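Local coordinates for uncharacterized protein (Legionella pneumophila subsp. pneumophila str. Philadelphia 1, PDB 4EZI) that is of unknown function but adopts the alpha/beta hydrolase fold and may act as a triacylglycerol lipase, at residues Y39-Y44 with A65-P70. Numbering follows the deposited sequence.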
loop_
_atom_site.group_PDB
_atom_site.type_symbol
_atom_site.label_atom_id
_atom_site.label_comp_id
_atom_site.label_asym_id
_atom_site.label_seq_id
_atom_site.Cartn_x
_atom_site.Cartn_y
_atom_site.Cartn_z
ATOM N N TYR A 39 -0.687 8.796 -23.367
ATOM C CA TYR A 39 0.717 8.356 -23.446
ATOM C C TYR A 39 0.872 6.872 -23.557
ATOM O O TYR A 39 0.012 6.127 -23.077
ATOM C CB TYR A 39 1.458 8.779 -22.171
ATOM C CG TYR A 39 1.495 10.272 -22.008
ATOM C CD1 TYR A 39 2.300 11.033 -22.830
ATOM C CD2 TYR A 39 0.726 10.917 -21.062
ATOM C CE1 TYR A 39 2.333 12.395 -22.710
ATOM C CE2 TYR A 39 0.749 12.299 -20.922
ATOM C CZ TYR A 39 1.571 13.032 -21.742
ATOM O OH TYR A 39 1.587 14.409 -21.624
ATOM N N ASP A 40 1.974 6.478 -24.200
ATOM C CA ASP A 40 2.555 5.151 -24.028
ATOM C C ASP A 40 3.604 5.249 -22.906
ATOM O O ASP A 40 4.191 6.316 -22.708
ATOM C CB ASP A 40 3.210 4.677 -25.338
ATOM C CG ASP A 40 2.297 4.795 -26.516
ATOM O OD1 ASP A 40 1.227 4.204 -26.488
ATOM O OD2 ASP A 40 2.656 5.492 -27.503
ATOM N N LEU A 41 3.860 4.147 -22.198
ATOM C CA LEU A 41 4.881 4.139 -21.130
ATOM C C LEU A 41 6.025 3.205 -21.479
ATOM O O LEU A 41 5.808 2.167 -22.117
ATOM C CB LEU A 41 4.298 3.673 -19.782
ATOM C CG LEU A 41 2.932 4.216 -19.384
ATOM C CD1 LEU A 41 2.485 3.610 -18.059
ATOM C CD2 LEU A 41 2.977 5.751 -19.316
ATOM N N GLN A 42 7.235 3.542 -21.019
ATOM C CA GLN A 42 8.357 2.607 -20.951
ATOM C C GLN A 42 8.449 2.087 -19.512
ATOM O O GLN A 42 8.398 2.868 -18.549
ATOM C CB GLN A 42 9.658 3.296 -21.344
ATOM C CG GLN A 42 10.948 2.456 -21.105
ATOM C CD GLN A 42 11.103 1.234 -21.988
ATOM O OE1 GLN A 42 11.041 1.341 -23.205
ATOM N NE2 GLN A 42 11.345 0.058 -21.370
ATOM N N LEU A 43 8.602 0.771 -19.378
ATOM C CA LEU A 43 8.641 0.107 -18.091
ATOM C C LEU A 43 10.032 -0.406 -17.750
ATOM O O LEU A 43 10.720 -0.956 -18.617
ATOM C CB LEU A 43 7.691 -1.106 -18.102
ATOM C CG LEU A 43 6.246 -0.911 -18.497
ATOM C CD1 LEU A 43 5.455 -2.218 -18.333
ATOM C CD2 LEU A 43 5.635 0.127 -17.663
ATOM N N TYR A 44 10.371 -0.294 -16.460
ATOM C CA TYR A 44 11.595 -0.838 -15.895
ATOM C C TYR A 44 11.274 -1.536 -14.594
ATOM O O TYR A 44 10.511 -1.009 -13.768
ATOM C CB TYR A 44 12.600 0.266 -15.597
ATOM C CG TYR A 44 13.164 0.922 -16.837
ATOM C CD1 TYR A 44 14.213 0.339 -17.528
ATOM C CD2 TYR A 44 12.656 2.115 -17.306
ATOM C CE1 TYR A 44 14.756 0.930 -18.660
ATOM C CE2 TYR A 44 13.176 2.706 -18.471
ATOM C CZ TYR A 44 14.213 2.085 -19.137
ATOM O OH TYR A 44 14.737 2.672 -20.272
ATOM N N ALA A 65 7.440 3.275 -14.333
ATOM C CA ALA A 65 6.815 3.467 -15.636
ATOM C C ALA A 65 6.888 4.933 -16.020
ATOM O O ALA A 65 6.445 5.793 -15.267
ATOM C CB ALA A 65 5.371 3.007 -15.604
HETATM N N MSE A 66 7.488 5.203 -17.181
HETATM C CA MSE A 66 7.796 6.554 -17.646
HETATM C C MSE A 66 6.998 6.868 -18.915
HETATM O O MSE A 66 7.248 6.256 -19.963
HETATM C CB MSE A 66 9.298 6.695 -17.957
HETATM C CG MSE A 66 10.166 6.608 -16.725
HETATM SE SE MSE A 66 12.060 6.502 -17.182
HETATM C CE MSE A 66 12.837 6.450 -15.399
ATOM N N PRO A 67 6.088 7.854 -18.850
ATOM C CA PRO A 67 5.454 8.340 -20.086
ATOM C C PRO A 67 6.490 8.745 -21.133
ATOM O O PRO A 67 7.449 9.456 -20.839
ATOM C CB PRO A 67 4.644 9.545 -19.607
ATOM C CG PRO A 67 4.317 9.254 -18.178
ATOM C CD PRO A 67 5.517 8.507 -17.656
ATOM N N ILE A 68 6.272 8.272 -22.349
ATOM C CA ILE A 68 7.151 8.563 -23.471
ATOM C C ILE A 68 6.570 9.856 -24.153
ATOM O O ILE A 68 5.377 9.995 -24.365
ATOM C CB ILE A 68 7.203 7.367 -24.465
ATOM C CG1 ILE A 68 7.666 6.075 -23.762
ATOM C CG2 ILE A 68 8.094 7.694 -25.678
ATOM C CD1 ILE A 68 7.321 4.788 -24.566
ATOM N N HIS A 69 7.425 10.790 -24.461
ATOM C CA HIS A 69 7.017 12.049 -25.065
ATOM C C HIS A 69 6.052 12.882 -24.222
ATOM O O HIS A 69 4.975 13.272 -24.693
ATOM C CB HIS A 69 6.397 11.844 -26.450
ATOM C CG HIS A 69 7.302 11.166 -27.422
ATOM N ND1 HIS A 69 6.836 10.310 -28.398
ATOM C CD2 HIS A 69 8.648 11.200 -27.560
ATOM C CE1 HIS A 69 7.858 9.851 -29.100
ATOM N NE2 HIS A 69 8.969 10.374 -28.611
ATOM N N PRO A 70 6.448 13.197 -22.985
ATOM C CA PRO A 70 5.577 14.014 -22.162
ATOM C C PRO A 70 5.344 15.408 -22.778
ATOM O O PRO A 70 6.265 15.990 -23.345
ATOM C CB PRO A 70 6.322 14.090 -20.842
ATOM C CG PRO A 70 7.720 13.775 -21.158
ATOM C CD PRO A 70 7.698 12.846 -22.289
#
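L41, Q42 and L43 pair with P67, M66 and A65 at the open end of the antiparallel hairpin of strands 41-51 and 57-67, near one border of the alpha/beta hydrolase sheet. Three nearly straight backbone bonds join the two segments: Q42 and M66 bond reciprocally, Q42 N to M66 O and M66 N to Q42 O both at 2.9 Å, and I68 N approaches D40 O nearly along the C=O axis (C=O...N angle 162°). P67, lacking an N-H, sits opposite L41 in a non-hydrogen-bonded pair.

Apolar contacts differ between the two faces. On that of L41, L43 and A65, the alanine methyl CB receives L43 CD2 at 3.6 Å and L41 CD1 at 3.8 Å, while the other L41 branch, CD2, lies against the P67 ring; L102 of helix 99-108 packs on L41, L43 and A65. On the opposite face M66, here selenomethionine, runs extended beyond CG and crosses Y44 at about a right angle, a Met-aromatic contact with SE 4.2 Å from Y44 CE2, beside L151 of helix 134-154.

Beyond the strands, the Y39 ring lays one face over P67 CB, and its OH accepts a hydrogen bond from V71 N. With CG beside its own backbone N (chi1 -62°), the ring turns one edge to the backbone of residues 68-70, where CE1 meets H69 O in the ring plane at 3.4 Å.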